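Local atomic coordinates of hydrolase, haloacid dehalogenase-like family (PDB entry 2I6X), a protein that is probably a hydrolase of the haloacid dehalogenase-like superfamily. Residues I31-I36 and T64-Y69; Y116-A121 and R131-F136. One frame throughout, in Å; residues are numbered along the deposited sequence.

Contact 1: I31-I36 and T64-Y69; sequences IGVADI and TELSRY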
loop_
_atom_site.group_PDB
_atom_site.type_symbol
_atom_site.label_atom_id
_atom_site.label_comp_id
_atom_site.label_asym_id
_atom_site.label_seq_id
_atom_site.Cartn_x
_atom_site.Cartn_y
_atom_site.Cartn_z
ATOM N N ILE A 31 -10.228 4.543 -21.317
ATOM C CA ILE A 31 -9.919 3.290 -22.016
ATOM C C ILE A 31 -11.048 2.256 -22.017
ATOM O O ILE A 31 -10.796 1.057 -22.194
ATOM C CB ILE A 31 -8.618 2.624 -21.525
ATOM C CG1 ILE A 31 -8.667 2.379 -20.015
ATOM C CG2 ILE A 31 -7.418 3.452 -21.989
ATOM C CD1 ILE A 31 -7.465 1.560 -19.432
ATOM N N GLY A 32 -12.284 2.718 -21.811
ATOM C CA GLY A 32 -13.476 1.872 -21.963
ATOM C C GLY A 32 -13.968 1.111 -20.744
ATOM O O GLY A 32 -14.989 0.427 -20.812
ATOM N N VAL A 33 -13.259 1.215 -19.624
ATOM C CA VAL A 33 -13.731 0.581 -18.383
ATOM C C VAL A 33 -14.790 1.491 -17.735
ATOM O O VAL A 33 -14.496 2.279 -16.827
ATOM C CB VAL A 33 -12.584 0.236 -17.414
ATOM C CG1 VAL A 33 -13.093 -0.685 -16.315
ATOM C CG2 VAL A 33 -11.436 -0.425 -18.136
ATOM N N ALA A 34 -16.015 1.376 -18.237
ATOM C CA ALA A 34 -17.091 2.320 -17.948
ATOM C C ALA A 34 -17.725 2.161 -16.554
ATOM O O ALA A 34 -18.140 3.148 -15.928
ATOM C CB ALA A 34 -18.166 2.233 -19.050
ATOM N N ASP A 35 -17.809 0.916 -16.091
ATOM C CA ASP A 35 -18.376 0.614 -14.786
ATOM C C ASP A 35 -17.263 0.605 -13.726
ATOM O O ASP A 35 -17.380 -0.051 -12.692
ATOM C CB ASP A 35 -19.115 -0.727 -14.829
ATOM C CG ASP A 35 -20.470 -0.623 -15.489
ATOM O OD1 ASP A 35 -21.377 0.044 -14.935
ATOM O OD2 ASP A 35 -20.646 -1.229 -16.571
ATOM N N ILE A 36 -16.186 1.343 -13.998
ATOM C CA ILE A 36 -15.006 1.358 -13.123
ATOM C C ILE A 36 -15.285 1.780 -11.681
ATOM O O ILE A 36 -14.719 1.209 -10.749
ATOM C CB ILE A 36 -13.816 2.207 -13.693
ATOM C CG1 ILE A 36 -12.593 2.099 -12.768
ATOM C CG2 ILE A 36 -14.210 3.668 -13.961
ATOM C CD1 ILE A 36 -11.938 0.703 -12.760
ATOM N N THR A 64 -6.580 -9.851 -19.143
ATOM C CA THR A 64 -7.336 -10.712 -20.024
ATOM C C THR A 64 -8.811 -10.680 -19.627
ATOM O O THR A 64 -9.687 -10.469 -20.474
ATOM C CB THR A 64 -6.800 -12.169 -19.985
ATOM O OG1 THR A 64 -5.434 -12.185 -20.415
ATOM C CG2 THR A 64 -7.620 -13.094 -20.914
ATOM N N GLU A 65 -9.091 -10.885 -18.341
ATOM C CA GLU A 65 -10.475 -10.865 -17.877
ATOM C C GLU A 65 -11.124 -9.487 -17.988
ATOM O O GLU A 65 -12.309 -9.395 -18.301
ATOM C CB GLU A 65 -10.607 -11.424 -16.452
ATOM C CG GLU A 65 -10.218 -12.874 -16.325
ATOM C CD GLU A 65 -10.924 -13.728 -17.345
ATOM O OE1 GLU A 65 -10.295 -14.076 -18.377
ATOM O OE2 GLU A 65 -12.119 -14.026 -17.131
ATOM N N LEU A 66 -10.350 -8.435 -17.742
ATOM C CA LEU A 66 -10.856 -7.061 -17.813
ATOM C C LEU A 66 -11.211 -6.698 -19.253
ATOM O O LEU A 66 -12.222 -6.040 -19.499
ATOM C CB LEU A 66 -9.823 -6.053 -17.281
ATOM C CG LEU A 66 -10.233 -4.848 -16.409
ATOM C CD1 LEU A 66 -9.219 -3.708 -16.541
ATOM C CD2 LEU A 66 -11.640 -4.308 -16.630
ATOM N N SER A 67 -10.344 -7.103 -20.181
ATOM C CA SER A 67 -10.589 -6.989 -21.620
ATOM C C SER A 67 -11.908 -7.683 -22.008
ATOM O O SER A 67 -12.764 -7.074 -22.652
ATOM C CB SER A 67 -9.435 -7.603 -22.401
ATOM O OG SER A 67 -8.253 -6.848 -22.226
ATOM N N ARG A 68 -12.068 -8.940 -21.598
ATOM C CA ARG A 68 -13.305 -9.687 -21.825
ATOM C C ARG A 68 -14.491 -8.902 -21.260
ATOM O O ARG A 68 -15.510 -8.765 -21.909
ATOM C CB ARG A 68 -13.204 -11.077 -21.184
ATOM C CG ARG A 68 -14.345 -12.085 -21.510
ATOM C CD ARG A 68 -14.207 -13.412 -20.680
ATOM N NE ARG A 68 -12.784 -13.731 -20.445
ATOM C CZ ARG A 68 -11.986 -14.366 -21.313
ATOM N NH1 ARG A 68 -12.461 -14.799 -22.479
ATOM N NH2 ARG A 68 -10.706 -14.579 -21.014
ATOM N N TYR A 69 -14.316 -8.345 -20.065
ATOM C CA TYR A 69 -15.371 -7.611 -19.355
ATOM C C TYR A 69 -15.872 -6.354 -20.091
ATOM O O TYR A 69 -17.061 -6.058 -20.104
ATOM C CB TYR A 69 -14.868 -7.288 -17.938
ATOM C CG TYR A 69 -15.837 -6.661 -16.962
ATOM C CD1 TYR A 69 -16.489 -7.440 -16.002
ATOM C CD2 TYR A 69 -16.050 -5.276 -16.946
ATOM C CE1 TYR A 69 -17.359 -6.861 -15.076
ATOM C CE2 TYR A 69 -16.918 -4.688 -16.024
ATOM C CZ TYR A 69 -17.557 -5.476 -15.089
ATOM O OH TYR A 69 -18.421 -4.894 -14.171
#
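Glu65 OE1, on the helix whose Leu66 and Tyr69 meet Val33 and Asp35, accepts a 2.7 Å hydrogen bond from Arg68 NH2 on the syn side of the carboxylate. This salt bridge along helix 59-70 lies away from the interface, which belongs to the helical cap inserted, as in related HAD hydrolases, after the first strand of the core. No hydrogen bond crosses between the segments; the apolar pair is Val33 and Leu66. With CG1 anti to the backbone N (chi1 -167°), Val33 offers both methyls to Leu66 CD2: CG1 stands 3.9 Å from that atom and CG2 4.2 Å, the two side chains crossing at about a right angle. Leu74 and Met39 touch both residues. Helix 21-30 ends just before Val33 in a Schellman motif: Gly32, at positive phi, bonds through its N to Lys29 O, and Val33 N to Phe28 O. A type I turn from Val33 to Ile36 then brings in Asp35. Tyr69, CG anti to its own N (chi1 -174°), extends its ring along the loop until OH lies 4.3 Å from Asp35 CB, a contact with the methylene and not with the carboxylate.

Contact 2: Y116-A121 and R131-F136; sequences YVLDLA and RTLDSF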
loop_
_atom_site.group_PDB
_atom_site.type_symbol
_atom_site.label_atom_id
_atom_site.label_comp_id
_atom_site.label_asym_id
_atom_site.label_seq_id
_atom_site.Cartn_x
_atom_site.Cartn_y
_atom_site.Cartn_z
ATOM N N TYR A 116 1.516 -3.417 -10.819
ATOM C CA TYR A 116 1.847 -2.190 -11.551
ATOM C C TYR A 116 2.533 -1.195 -10.620
ATOM O O TYR A 116 3.600 -0.674 -10.942
ATOM C CB TYR A 116 0.602 -1.527 -12.157
ATOM C CG TYR A 116 -0.233 -2.417 -13.044
ATOM C CD1 TYR A 116 0.146 -2.679 -14.365
ATOM C CD2 TYR A 116 -1.412 -3.004 -12.564
ATOM C CE1 TYR A 116 -0.627 -3.504 -15.174
ATOM C CE2 TYR A 116 -2.182 -3.819 -13.372
ATOM C CZ TYR A 116 -1.790 -4.066 -14.668
ATOM O OH TYR A 116 -2.567 -4.874 -15.456
ATOM N N VAL A 117 1.923 -0.938 -9.468
ATOM C CA VAL A 117 2.492 0.003 -8.514
ATOM C C VAL A 117 3.848 -0.522 -8.036
ATOM O O VAL A 117 4.806 0.227 -7.902
ATOM C CB VAL A 117 1.507 0.298 -7.340
ATOM C CG1 VAL A 117 2.170 1.143 -6.243
ATOM C CG2 VAL A 117 0.294 1.039 -7.878
ATOM N N LEU A 118 3.921 -1.830 -7.833
ATOM C CA LEU A 118 5.161 -2.473 -7.451
ATOM C C LEU A 118 6.244 -2.363 -8.520
ATOM O O LEU A 118 7.408 -2.140 -8.175
ATOM C CB LEU A 118 4.915 -3.927 -7.075
ATOM C CG LEU A 118 4.398 -4.165 -5.662
ATOM C CD1 LEU A 118 4.329 -5.678 -5.411
ATOM C CD2 LEU A 118 5.289 -3.450 -4.625
ATOM N N ASP A 119 5.879 -2.510 -9.797
ATOM C CA ASP A 119 6.810 -2.242 -10.874
ATOM C C ASP A 119 7.353 -0.796 -10.769
ATOM O O ASP A 119 8.561 -0.568 -10.931
ATOM C CB ASP A 119 6.185 -2.531 -12.255
ATOM C CG ASP A 119 6.003 -4.060 -12.547
ATOM O OD1 ASP A 119 6.437 -4.925 -11.737
ATOM O OD2 ASP A 119 5.399 -4.416 -13.600
ATOM N N LEU A 120 6.484 0.171 -10.483
ATOM C CA LEU A 120 6.928 1.560 -10.340
ATOM C C LEU A 120 7.843 1.731 -9.126
ATOM O O LEU A 120 8.921 2.331 -9.212
ATOM C CB LEU A 120 5.747 2.549 -10.250
ATOM C CG LEU A 120 6.202 3.972 -9.825
ATOM C CD1 LEU A 120 7.203 4.600 -10.788
ATOM C CD2 LEU A 120 5.042 4.915 -9.539
ATOM N N ALA A 121 7.390 1.193 -8.003
ATOM C CA ALA A 121 8.088 1.294 -6.725
ATOM C C ALA A 121 9.473 0.653 -6.707
ATOM O O ALA A 121 10.322 1.067 -5.935
ATOM C CB ALA A 121 7.217 0.724 -5.600
ATOM N N ARG A 131 15.889 5.885 -5.142
ATOM C CA ARG A 131 15.868 4.821 -4.165
ATOM C C ARG A 131 14.627 3.971 -4.328
ATOM O O ARG A 131 13.536 4.492 -4.596
ATOM C CB ARG A 131 16.037 5.384 -2.756
ATOM C CG ARG A 131 17.522 5.613 -2.451
ATOM C CD ARG A 131 17.816 5.854 -1.009
ATOM N NE ARG A 131 17.253 4.819 -0.145
ATOM C CZ ARG A 131 17.114 4.960 1.166
ATOM N NH1 ARG A 131 16.572 3.998 1.872
ATOM N NH2 ARG A 131 17.525 6.073 1.778
ATOM N N THR A 132 14.802 2.657 -4.217
ATOM C CA THR A 132 13.693 1.744 -4.401
ATOM C C THR A 132 12.919 1.684 -3.102
ATOM O O THR A 132 13.457 1.984 -2.029
ATOM C CB THR A 132 14.155 0.318 -4.792
ATOM O OG1 THR A 132 15.106 -0.161 -3.829
ATOM C CG2 THR A 132 14.800 0.312 -6.167
ATOM N N LEU A 133 11.649 1.307 -3.210
ATOM C CA LEU A 133 10.775 1.172 -2.075
ATOM C C LEU A 133 11.338 0.179 -1.063
ATOM O O LEU A 133 11.293 0.420 0.156
ATOM C CB LEU A 133 9.408 0.719 -2.562
ATOM C CG LEU A 133 8.346 0.476 -1.498
ATOM C CD1 LEU A 133 7.828 1.808 -1.008
ATOM C CD2 LEU A 133 7.230 -0.402 -2.027
ATOM N N ASP A 134 11.883 -0.920 -1.573
ATOM C CA ASP A 134 12.403 -1.983 -0.735
ATOM C C ASP A 134 13.562 -1.474 0.146
ATOM O O ASP A 134 13.777 -1.955 1.259
ATOM C CB ASP A 134 12.820 -3.165 -1.617
ATOM C CG ASP A 134 12.465 -4.500 -1.009
ATOM O OD1 ASP A 134 11.558 -5.196 -1.530
ATOM O OD2 ASP A 134 13.098 -4.857 0.004
ATOM N N SER A 135 14.288 -0.481 -0.343
ATOM C CA SER A 135 15.433 0.050 0.395
ATOM C C SER A 135 15.125 0.842 1.690
ATOM O O SER A 135 16.042 1.183 2.417
ATOM C CB SER A 135 16.307 0.906 -0.527
ATOM O OG SER A 135 15.785 2.222 -0.632
ATOM N N PHE A 136 13.864 1.161 1.971
ATOM C CA PHE A 136 13.528 1.895 3.212
ATOM C C PHE A 136 13.086 0.956 4.335
ATOM O O PHE A 136 12.989 1.369 5.488
ATOM C CB PHE A 136 12.436 2.937 2.973
ATOM C CG PHE A 136 12.853 4.066 2.076
ATOM C CD1 PHE A 136 13.423 5.219 2.601
ATOM C CD2 PHE A 136 12.667 3.980 0.699
ATOM C CE1 PHE A 136 13.820 6.277 1.744
ATOM C CE2 PHE A 136 13.053 5.013 -0.144
ATOM C CZ PHE A 136 13.622 6.170 0.374
#
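Leu118, the first residue of helix 115-121 to meet loop 131-136, does so loosely: its CD2 lies 4.5 Å from Leu133 CD2, while its side chain also rests on Thr113, Cys144 and Gln145. One turn on, Ala121 ends the helix and carries the contact. Its CB packs against Leu133 CB at 3.7 Å and equally close to CD2, and its O accepts the single cross-segment hydrogen bond, from Leu133 N at 3.0 Å, nearly straight at hydrogen (168°) but tilted 26° from the carbonyl plane. With CG anti to the backbone N (chi1 178°), Leu133 brings CD2 onto Ala121 CB; its side chain also touches Phe95 and Leu12, in the loop after strand 7-10 of the Rossmann-like HAD core. Polar groups within 131-136 bond to one another. Ser135 OG donates to Thr132 O at 2.7 Å, in the carbonyl plane, and Ser135 N adds a second bond to the same oxygen. Arg131 grips that hydroxyl oxygen side-on, NE at 3.0 Å and NH1 at 3.2 Å from Ser135 OG, with NH1 above one face of the Phe136 ring, offset toward its rim. The guanidinium, also salt-bridged to Asp99 through NH2, would probably polarise Ser135 OG and favour its donation to Thr132 O.

Contact 1 closes before contact 2 opens along the chain, and they occupy different parts of the HAD fold. The centres are 26 Å apart and the two do not touch. Contact 1 joins the loop between helices 21-30 and 36-39 to helix 59-70, in the helical part that follows strand 7-10; contact 2 ties helix 115-121, which follows strand 106-111, to the loop leading into strand 139-142 at the edge of the parallel sheet. The closest approach, about 7 Å between nearest atoms, is from the Tyr116 hydroxyl to Leu66; Tyr116 itself packs on helix 76-83. Cap and core thus each have their own loop-to-helix joint, consistent with the two-part build of capped HAD hydrolases.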